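Local coordinates for endo-1,3-beta-glucanase (Streptomyces sioyaensis, PDB 3DGT), which hydrolyses internal 1,3-beta-glucosidic linkages of beta-glucans through its catalytic domain, a member of glycosyl hydrolase family 16, at residues N148-T158 and G176-Q187; S200-F208 and T217-W228. All coordinates share one frame; numbering follows the deposited sequence.

Contact 1 of 2, residues N148-T158 and G176-Q187. Unlike the reference sequence in segment 176-187: Ser178 (reference Leu), Gln187 (reference His).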
loop_
_atom_site.group_PDB
_atom_site.type_symbol
_atom_site.label_atom_id
_atom_site.label_comp_id
_atom_site.label_asym_id
_atom_site.label_seq_id
_atom_site.Cartn_x
_atom_site.Cartn_y
_atom_site.Cartn_z
ATOM N N ASN A 148 6.050 -5.154 -2.517
ATOM C CA ASN A 148 7.068 -6.187 -2.543
ATOM C C ASN A 148 6.540 -7.381 -3.312
ATOM O O ASN A 148 5.326 -7.603 -3.378
ATOM C CB ASN A 148 7.442 -6.597 -1.119
ATOM C CG ASN A 148 8.300 -7.849 -1.078
ATOM O OD1 ASN A 148 7.794 -8.946 -0.836
ATOM N ND2 ASN A 148 9.608 -7.695 -1.329
ATOM N N VAL A 149 7.453 -8.157 -3.881
ATOM C CA VAL A 149 7.084 -9.430 -4.490
ATOM C C VAL A 149 8.093 -10.507 -4.139
ATOM O O VAL A 149 9.257 -10.213 -3.837
ATOM C CB VAL A 149 6.918 -9.346 -6.045
ATOM C CG1 VAL A 149 5.745 -8.458 -6.429
ATOM C CG2 VAL A 149 8.221 -8.863 -6.721
ATOM N N GLN A 150 7.619 -11.754 -4.154
ATOM C CA GLN A 150 8.490 -12.937 -4.159
ATOM C C GLN A 150 9.277 -13.163 -2.869
ATOM O O GLN A 150 10.249 -13.922 -2.864
ATOM C CB GLN A 150 9.463 -12.913 -5.364
ATOM C CG GLN A 150 8.853 -12.588 -6.745
ATOM C CD GLN A 150 7.702 -13.495 -7.128
ATOM O OE1 GLN A 150 6.637 -13.470 -6.509
ATOM N NE2 GLN A 150 7.908 -14.299 -8.169
ATOM N N GLY A 151 8.849 -12.532 -1.777
ATOM C CA GLY A 151 9.572 -12.600 -0.505
ATOM C C GLY A 151 10.990 -12.071 -0.562
ATOM O O GLY A 151 11.831 -12.429 0.278
ATOM N N LEU A 152 11.260 -11.197 -1.531
ATOM C CA LEU A 152 12.590 -10.606 -1.669
ATOM C C LEU A 152 12.823 -9.531 -0.614
ATOM O O LEU A 152 11.897 -8.801 -0.239
ATOM C CB LEU A 152 12.758 -10.003 -3.065
ATOM C CG LEU A 152 12.840 -10.985 -4.237
ATOM C CD1 LEU A 152 12.629 -10.284 -5.569
ATOM C CD2 LEU A 152 14.186 -11.708 -4.242
ATOM N N ASN A 153 14.069 -9.421 -0.147
ATOM C CA ASN A 153 14.430 -8.385 0.826
ATOM C C ASN A 153 14.579 -7.015 0.180
ATOM O O ASN A 153 15.689 -6.472 0.065
ATOM C CB ASN A 153 15.711 -8.753 1.576
ATOM C CG ASN A 153 16.114 -7.699 2.592
ATOM O OD1 ASN A 153 15.265 -6.994 3.150
ATOM N ND2 ASN A 153 17.408 -7.599 2.861
ATOM N N LYS A 154 13.451 -6.463 -0.251
ATOM C CA LYS A 154 13.417 -5.080 -0.708
ATOM C C LYS A 154 12.015 -4.536 -0.746
ATOM O O LYS A 154 11.032 -5.295 -0.844
ATOM C CB LYS A 154 14.130 -4.882 -2.054
ATOM C CG LYS A 154 13.951 -5.999 -3.088
ATOM C CD LYS A 154 14.686 -5.618 -4.377
ATOM C CE LYS A 154 14.732 -6.751 -5.383
ATOM N NZ LYS A 154 15.622 -6.383 -6.543
ATOM N N THR A 155 11.940 -3.218 -0.604
ATOM C CA THR A 155 10.697 -2.487 -0.715
ATOM C C THR A 155 10.752 -1.587 -1.942
ATOM O O THR A 155 11.802 -1.007 -2.260
ATOM C CB THR A 155 10.390 -1.678 0.566
ATOM O OG1 THR A 155 9.229 -0.876 0.333
ATOM C CG2 THR A 155 11.573 -0.798 0.982
ATOM N N TRP A 156 9.635 -1.519 -2.655
ATOM C CA TRP A 156 9.454 -0.593 -3.768
ATOM C C TRP A 156 8.499 0.518 -3.352
ATOM O O TRP A 156 7.465 0.255 -2.726
ATOM C CB TRP A 156 8.836 -1.318 -4.970
ATOM C CG TRP A 156 9.726 -2.222 -5.803
ATOM C CD1 TRP A 156 10.268 -1.931 -7.015
ATOM C CD2 TRP A 156 10.106 -3.585 -5.512
ATOM N NE1 TRP A 156 10.973 -3.015 -7.503
ATOM C CE2 TRP A 156 10.892 -4.040 -6.596
ATOM C CE3 TRP A 156 9.854 -4.462 -4.443
ATOM C CZ2 TRP A 156 11.429 -5.330 -6.646
ATOM C CZ3 TRP A 156 10.387 -5.761 -4.497
ATOM C CH2 TRP A 156 11.173 -6.172 -5.587
ATOM N N ALA A 157 8.841 1.754 -3.713
ATOM C CA ALA A 157 7.959 2.908 -3.505
ATOM C C ALA A 157 7.860 3.660 -4.814
ATOM O O ALA A 157 8.865 3.856 -5.494
ATOM C CB ALA A 157 8.493 3.816 -2.428
ATOM N N THR A 158 6.650 4.077 -5.162
ATOM C CA THR A 158 6.370 4.559 -6.512
ATOM C C THR A 158 5.238 5.577 -6.528
ATOM O O THR A 158 4.241 5.415 -5.816
ATOM C CB THR A 158 5.941 3.383 -7.427
ATOM O OG1 THR A 158 6.852 2.284 -7.278
ATOM C CG2 THR A 158 5.924 3.813 -8.873
ATOM N N GLY A 176 9.567 5.502 -9.461
ATOM C CA GLY A 176 9.810 4.667 -8.291
ATOM C C GLY A 176 11.203 4.099 -8.149
ATOM O O GLY A 176 12.059 4.240 -9.029
ATOM N N ASN A 177 11.419 3.450 -7.010
ATOM C CA ASN A 177 12.719 2.897 -6.663
ATOM C C ASN A 177 12.503 1.715 -5.731
ATOM O O ASN A 177 11.417 1.547 -5.176
ATOM C CB ASN A 177 13.552 3.976 -5.960
ATOM C CG ASN A 177 15.040 3.640 -5.857
ATOM O OD1 ASN A 177 15.749 4.240 -5.037
ATOM N ND2 ASN A 177 15.519 2.715 -6.670
ATOM N N SER A 178 13.531 0.898 -5.559
ATOM C CA SER A 178 13.515 -0.165 -4.574
ATOM C C SER A 178 14.796 -0.075 -3.759
ATOM O O SER A 178 15.807 0.468 -4.221
ATOM C CB SER A 178 13.408 -1.531 -5.251
ATOM O OG SER A 178 14.474 -1.706 -6.175
ATOM N N THR A 179 14.740 -0.596 -2.537
ATOM C CA THR A 179 15.921 -0.688 -1.682
ATOM C C THR A 179 15.708 -1.787 -0.651
ATOM O O THR A 179 14.565 -2.101 -0.303
ATOM C CB THR A 179 16.206 0.682 -1.002
ATOM O OG1 THR A 179 17.557 0.716 -0.516
ATOM C CG2 THR A 179 15.243 0.956 0.139
ATOM N N ALA A 180 16.798 -2.376 -0.166
ATOM C CA ALA A 180 16.723 -3.374 0.894
ATOM C C ALA A 180 16.241 -2.733 2.195
ATOM O O ALA A 180 16.498 -1.548 2.449
ATOM C CB ALA A 180 18.088 -4.023 1.102
ATOM N N CYS A 181 15.546 -3.499 3.031
ATOM C CA CYS A 181 15.209 -2.965 4.344
ATOM C C CYS A 181 16.488 -2.795 5.154
ATOM O O CYS A 181 17.355 -3.671 5.142
ATOM C CB CYS A 181 14.228 -3.866 5.076
ATOM S SG CYS A 181 12.536 -3.680 4.493
ATOM N N PRO A 182 16.634 -1.643 5.816
ATOM C CA PRO A 182 17.767 -1.472 6.719
ATOM C C PRO A 182 17.804 -2.488 7.866
ATOM O O PRO A 182 16.756 -2.864 8.412
ATOM C CB PRO A 182 17.562 -0.056 7.268
ATOM C CG PRO A 182 16.747 0.638 6.231
ATOM C CD PRO A 182 15.818 -0.419 5.726
ATOM N N ASN A 183 19.026 -2.929 8.179
ATOM C CA ASN A 183 19.364 -3.744 9.363
ATOM C C ASN A 183 18.953 -5.199 9.315
ATOM O O ASN A 183 19.770 -6.095 9.563
ATOM C CB ASN A 183 18.823 -3.129 10.652
ATOM C CG ASN A 183 19.356 -1.751 10.901
ATOM O OD1 ASN A 183 20.570 -1.550 10.999
ATOM N ND2 ASN A 183 18.452 -0.783 11.025
ATOM N N THR A 184 17.670 -5.427 9.054
ATOM C CA THR A 184 17.104 -6.773 9.018
ATOM C C THR A 184 16.265 -6.865 7.749
ATOM O O THR A 184 15.880 -5.835 7.179
ATOM C CB THR A 184 16.204 -7.051 10.242
ATOM O OG1 THR A 184 15.132 -6.097 10.286
ATOM C CG2 THR A 184 16.995 -6.964 11.546
ATOM N N THR A 185 15.975 -8.079 7.296
ATOM C CA THR A 185 15.166 -8.222 6.081
ATOM C C THR A 185 13.747 -7.732 6.305
ATOM O O THR A 185 13.239 -7.765 7.423
ATOM C CB THR A 185 15.076 -9.670 5.562
ATOM O OG1 THR A 185 14.256 -10.453 6.441
ATOM C CG2 THR A 185 16.468 -10.278 5.397
ATOM N N CYS A 186 13.099 -7.310 5.225
ATOM C CA CYS A 186 11.711 -6.877 5.284
ATOM C C CYS A 186 10.779 -7.977 5.788
ATOM O O CYS A 186 9.743 -7.688 6.397
ATOM C CB CYS A 186 11.243 -6.394 3.907
ATOM S SG CYS A 186 12.309 -5.165 3.103
ATOM N N GLN A 187 11.154 -9.230 5.534
ATOM C CA GLN A 187 10.348 -10.401 5.894
ATOM C C GLN A 187 10.509 -10.820 7.351
ATOM O O GLN A 187 9.624 -11.474 7.925
ATOM C CB GLN A 187 10.739 -11.580 5.002
ATOM C CG GLN A 187 10.174 -11.519 3.592
ATOM C CD GLN A 187 10.804 -10.418 2.753
ATOM O OE1 GLN A 187 11.975 -10.064 2.937
ATOM N NE2 GLN A 187 10.029 -9.871 1.827
HETATM O O HOH W 1 7.205 -11.034 1.664
HETATM O O HOH W 2 13.856 -11.993 2.354
HETATM O O HOH W 3 18.513 -6.114 5.137
HETATM O O HOH W 4 14.389 -4.144 -7.823
#
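Ser178 lays its CB over one face of the Trp156 indole, 3.6 Å from the centroid of the five-membered ring and only 7° off its normal, a CH-pi contact. The two residues form a non-hydrogen-bonded antiparallel pair, and on either side of them the strands are tied by paired backbone bonds: Thr155 with Thr179, Ala157 with Asn177. On the other face of this ladder Thr155 and Thr179 run side by side, their CG2 methyls 4.2 Å apart, while the Thr155 hydroxyl goes to Tyr215. Packing is close here around buried Thr155 and Ala157, and at the buried amides of Asn148 and Gln187; Lys154, Ala180 and the outer 181-186 loop are open. Beyond the ladder 176-187 leaves the sheet in a loop closed by the Cys181-Cys186 disulfide, and Asn153 is inserted there. With its CG anti to the backbone N (chi1 180°), the amide reaches across Thr185 at about a right angle, and OD1 accepts the Cys186 N-H at 3.0 Å, the donor standing above the carbonyl plane. The strands belong to the beta-sandwich (jelly-roll) fold of family 16, and Phe248 and Phe252 meet the Trp156 ring edge-to-face. Gln187 bends at chi2 (70°) to bring NE2 within 3.0 Å of Leu152 O, again from above the carbonyl plane. That same oxygen takes a weak bond from Asn148 ND2, whose main acceptor is Lys154 O at 2.8 Å. One water joins buried Gly151 O to Gln187 OE1; another, at partly exposed Asn153, joins its ND2 to Cys181 O; toward solvent, a third links Lys154 NZ and Ser178 OG, 2.9 Å from each.

Contact 2 of 2, residues S200-F208 and T217-W228. Unlike the reference sequence in segment 217-228: Gln222 (reference His), Ala226 (reference Val).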
loop_
_atom_site.group_PDB
_atom_site.type_symbol
_atom_site.label_atom_id
_atom_site.label_comp_id
_atom_site.label_asym_id
_atom_site.label_seq_id
_atom_site.Cartn_x
_atom_site.Cartn_y
_atom_site.Cartn_z
ATOM N N SER A 200 5.324 22.537 1.367
ATOM C CA SER A 200 5.944 23.722 1.975
ATOM C C SER A 200 7.007 24.371 1.097
ATOM O O SER A 200 7.531 25.425 1.456
ATOM C CB SER A 200 6.542 23.382 3.343
ATOM O OG SER A 200 7.771 22.697 3.217
ATOM N N VAL A 201 7.326 23.734 -0.032
ATOM C CA VAL A 201 8.394 24.172 -0.929
ATOM C C VAL A 201 7.910 24.152 -2.369
ATOM O O VAL A 201 6.965 23.433 -2.703
ATOM C CB VAL A 201 9.658 23.249 -0.828
ATOM C CG1 VAL A 201 10.395 23.477 0.483
ATOM C CG2 VAL A 201 9.305 21.775 -1.018
ATOM N N SER A 202 8.556 24.951 -3.215
ATOM C CA SER A 202 8.361 24.870 -4.654
ATOM C C SER A 202 9.678 24.437 -5.294
ATOM O O SER A 202 10.701 25.097 -5.099
ATOM C CB SER A 202 7.911 26.217 -5.224
ATOM O OG SER A 202 7.790 26.140 -6.638
ATOM N N PRO A 203 9.675 23.326 -6.054
ATOM C CA PRO A 203 8.513 22.497 -6.382
ATOM C C PRO A 203 8.078 21.613 -5.215
ATOM O O PRO A 203 8.906 21.203 -4.390
ATOM C CB PRO A 203 9.017 21.639 -7.546
ATOM C CG PRO A 203 10.481 21.475 -7.273
ATOM C CD PRO A 203 10.916 22.797 -6.660
ATOM N N GLU A 204 6.782 21.324 -5.165
ATOM C CA GLU A 204 6.238 20.400 -4.173
ATOM C C GLU A 204 6.906 19.046 -4.339
ATOM O O GLU A 204 7.329 18.687 -5.439
ATOM C CB GLU A 204 4.720 20.283 -4.319
ATOM C CG GLU A 204 3.970 21.534 -3.879
ATOM C CD GLU A 204 2.460 21.346 -3.863
ATOM O OE1 GLU A 204 1.957 20.438 -4.554
ATOM O OE2 GLU A 204 1.765 22.123 -3.172
ATOM N N ALA A 205 7.021 18.310 -3.241
ATOM C CA ALA A 205 7.725 17.032 -3.272
ATOM C C ALA A 205 7.012 15.969 -2.472
ATOM O O ALA A 205 6.323 16.258 -1.493
ATOM C CB ALA A 205 9.149 17.196 -2.757
ATOM N N ILE A 206 7.196 14.736 -2.914
ATOM C CA ILE A 206 6.744 13.562 -2.180
ATOM C C ILE A 206 7.980 12.688 -1.934
ATOM O O ILE A 206 8.742 12.399 -2.866
ATOM C CB ILE A 206 5.608 12.837 -2.939
ATOM C CG1 ILE A 206 4.346 13.719 -2.884
ATOM C CG2 ILE A 206 5.364 11.422 -2.364
ATOM C CD1 ILE A 206 3.206 13.288 -3.804
ATOM N N ARG A 207 8.218 12.320 -0.674
ATOM C CA ARG A 207 9.388 11.509 -0.333
ATOM C C ARG A 207 8.971 10.210 0.317
ATOM O O ARG A 207 8.181 10.211 1.261
ATOM C CB ARG A 207 10.394 12.251 0.568
ATOM C CG ARG A 207 9.839 12.929 1.806
ATOM C CD ARG A 207 10.831 13.942 2.390
ATOM N NE ARG A 207 11.249 14.909 1.383
ATOM C CZ ARG A 207 10.851 16.181 1.317
ATOM N NH1 ARG A 207 10.041 16.698 2.229
ATOM N NH2 ARG A 207 11.285 16.940 0.329
ATOM N N PHE A 208 9.495 9.107 -0.211
ATOM C CA PHE A 208 9.237 7.782 0.343
ATOM C C PHE A 208 10.444 7.289 1.112
ATOM O O PHE A 208 11.585 7.390 0.625
ATOM C CB PHE A 208 8.937 6.780 -0.765
ATOM C CG PHE A 208 7.722 7.113 -1.592
ATOM C CD1 PHE A 208 6.449 6.722 -1.174
ATOM C CD2 PHE A 208 7.850 7.780 -2.804
ATOM C CE1 PHE A 208 5.336 7.009 -1.960
ATOM C CE2 PHE A 208 6.734 8.063 -3.594
ATOM C CZ PHE A 208 5.480 7.680 -3.169
ATOM N N THR A 217 12.296 10.190 -4.152
ATOM C CA THR A 217 11.657 11.496 -4.099
ATOM C C THR A 217 11.061 11.802 -5.468
ATOM O O THR A 217 11.658 11.497 -6.510
ATOM C CB THR A 217 12.640 12.610 -3.691
ATOM O OG1 THR A 217 13.389 12.204 -2.538
ATOM C CG2 THR A 217 11.891 13.903 -3.350
ATOM N N VAL A 218 9.873 12.390 -5.445
ATOM C CA VAL A 218 9.186 12.825 -6.656
ATOM C C VAL A 218 8.909 14.309 -6.466
ATOM O O VAL A 218 8.475 14.727 -5.401
ATOM C CB VAL A 218 7.860 12.041 -6.874
ATOM C CG1 VAL A 218 7.199 12.429 -8.198
ATOM C CG2 VAL A 218 8.111 10.529 -6.834
ATOM N N THR A 219 9.187 15.118 -7.485
ATOM C CA THR A 219 8.881 16.550 -7.403
ATOM C C THR A 219 7.910 16.961 -8.493
ATOM O O THR A 219 7.855 16.348 -9.559
ATOM C CB THR A 219 10.141 17.430 -7.472
ATOM O OG1 THR A 219 10.807 17.210 -8.718
ATOM C CG2 THR A 219 11.102 17.117 -6.334
ATOM N N ALA A 220 7.154 18.023 -8.216
ATOM C CA ALA A 220 6.081 18.476 -9.099
ATOM C C ALA A 220 6.568 18.827 -10.489
ATOM O O ALA A 220 5.820 18.679 -11.456
ATOM C CB ALA A 220 5.363 19.659 -8.490
ATOM N N ASN A 221 7.811 19.290 -10.599
ATOM C CA ASN A 221 8.327 19.741 -11.880
ATOM C C ASN A 221 8.712 18.583 -12.807
ATOM O O ASN A 221 9.157 18.819 -13.943
ATOM C CB ASN A 221 9.498 20.705 -11.678
ATOM C CG ASN A 221 10.639 20.076 -10.922
ATOM O OD1 ASN A 221 10.449 19.495 -9.851
ATOM N ND2 ASN A 221 11.834 20.187 -11.470
ATOM N N GLN A 222 8.529 17.341 -12.340
ATOM C CA GLN A 222 8.749 16.156 -13.184
ATOM C C GLN A 222 7.617 15.942 -14.177
ATOM O O GLN A 222 7.691 15.061 -15.030
ATOM C CB GLN A 222 8.943 14.886 -12.350
ATOM C CG GLN A 222 10.267 14.840 -11.617
ATOM C CD GLN A 222 10.493 13.514 -10.924
ATOM O OE1 GLN A 222 10.879 12.523 -11.540
ATOM N NE2 GLN A 222 10.258 13.494 -9.637
ATOM N N MET A 223 6.555 16.732 -14.055
ATOM C CA MET A 223 5.407 16.628 -14.956
ATOM C C MET A 223 4.800 18.019 -15.118
ATOM O O MET A 223 5.187 18.946 -14.401
ATOM C CB MET A 223 4.384 15.621 -14.400
ATOM C CG MET A 223 3.851 15.978 -13.014
ATOM S SD MET A 223 3.228 14.571 -12.072
ATOM C CE MET A 223 4.757 13.906 -11.432
ATOM N N ASP A 224 3.866 18.184 -16.055
ATOM C CA ASP A 224 3.226 19.487 -16.207
ATOM C C ASP A 224 2.244 19.783 -15.064
ATOM O O ASP A 224 1.890 18.878 -14.292
ATOM C CB ASP A 224 2.630 19.700 -17.618
ATOM C CG ASP A 224 1.453 18.790 -17.939
ATOM O OD1 ASP A 224 0.780 18.284 -17.024
ATOM O OD2 ASP A 224 1.176 18.620 -19.152
ATOM N N ALA A 225 1.830 21.043 -14.948
ATOM C CA ALA A 225 0.947 21.483 -13.871
ATOM C C ALA A 225 -0.353 20.689 -13.810
ATOM O O ALA A 225 -0.762 20.263 -12.735
ATOM C CB ALA A 225 0.657 22.988 -13.987
ATOM N N ALA A 226 -0.992 20.482 -14.960
ATOM C CA ALA A 226 -2.248 19.725 -15.004
ATOM C C ALA A 226 -2.081 18.297 -14.480
ATOM O O ALA A 226 -2.923 17.814 -13.717
ATOM C CB ALA A 226 -2.836 19.722 -16.417
ATOM N N THR A 227 -1.005 17.627 -14.886
ATOM C CA THR A 227 -0.736 16.253 -14.450
ATOM C C THR A 227 -0.560 16.184 -12.924
ATOM O O THR A 227 -1.118 15.299 -12.258
ATOM C CB THR A 227 0.480 15.667 -15.194
ATOM O OG1 THR A 227 0.191 15.628 -16.599
ATOM C CG2 THR A 227 0.788 14.249 -14.737
ATOM N N TRP A 228 0.182 17.139 -12.365
ATOM C CA TRP A 228 0.410 17.180 -10.917
ATOM C C TRP A 228 -0.881 17.472 -10.166
ATOM O O TRP A 228 -1.169 16.838 -9.153
ATOM C CB TRP A 228 1.507 18.196 -10.571
ATOM C CG TRP A 228 1.855 18.274 -9.095
ATOM C CD1 TRP A 228 1.492 19.262 -8.222
ATOM C CD2 TRP A 228 2.625 17.329 -8.331
ATOM N NE1 TRP A 228 1.991 18.998 -6.968
ATOM C CE2 TRP A 228 2.693 17.820 -7.006
ATOM C CE3 TRP A 228 3.275 16.126 -8.641
ATOM C CZ2 TRP A 228 3.378 17.136 -5.987
ATOM C CZ3 TRP A 228 3.964 15.452 -7.626
ATOM C CH2 TRP A 228 4.008 15.963 -6.320
#
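Strands 205-208 and 217-219 run antiparallel at 171°, their axes 4.6 Å apart at closest approach, as the two arms of a beta hairpin. Ile206 and Val218 form the hydrogen-bonded pair (Ile206 N to Val218 O and Val218 N to Ile206 O, both 2.8 Å); Ala205-Thr219 and Arg207-Thr217 are the non-hydrogen-bonded pairs flanking it. Another backbone bond, Ala220 N to Glu204 O, carries the pairing into the 3-10 turn 220-222. After it the chain turns back around Asp224, and helix 225-232 brings Trp228 against the first strand. Its NE1 gives a nearly straight bond (167°) to Glu204 OE1 at 2.8 Å, leaving in the ring plane and reaching the carboxylate on its anti side. An extended Glu204 chain (chi2 -173°) puts OE1 there, and OE2 is held in a salt bridge by Arg199. Ala220 CB sits 3.5 Å above the five-membered ring of Trp228, and Ile206 CD1 comes within 3.8 Å of Trp228 CH2. Just ahead of the strand, Pro203 CG lies 3.3 Å from Asn221 OD1, which accepts from the Thr219 hydroxyl. Asp224 caps helix 225-232 through Thr227 N. Ile206 packs on Met195 and Trp197 of strand 191-198, whereas Val218 and Trp228 lie against Met159 of strand 155-160.

In the fold
Contacts 1 and 2 follow one another along the chain, with centres about 24 Å apart, yet they meet where the strand of 148-158 passes the first arm of the hairpin. Ala157 CB lies 3.4 Å from Phe208 CB, and Thr158 O is 3.7 Å from Phe208 CZ. Contact 1 lies nearer the middle of the chain, its centre about 13 Å from the chain centre against about 20 Å for contact 2. Strand 191-198 serves both: Tyr193 touches Thr155 and Cys181, and Met195 touches Ile206 and Phe208. Neither contact includes a ligand of the magnesium ion, which is bound at Asp16, Gly66 and Asp269.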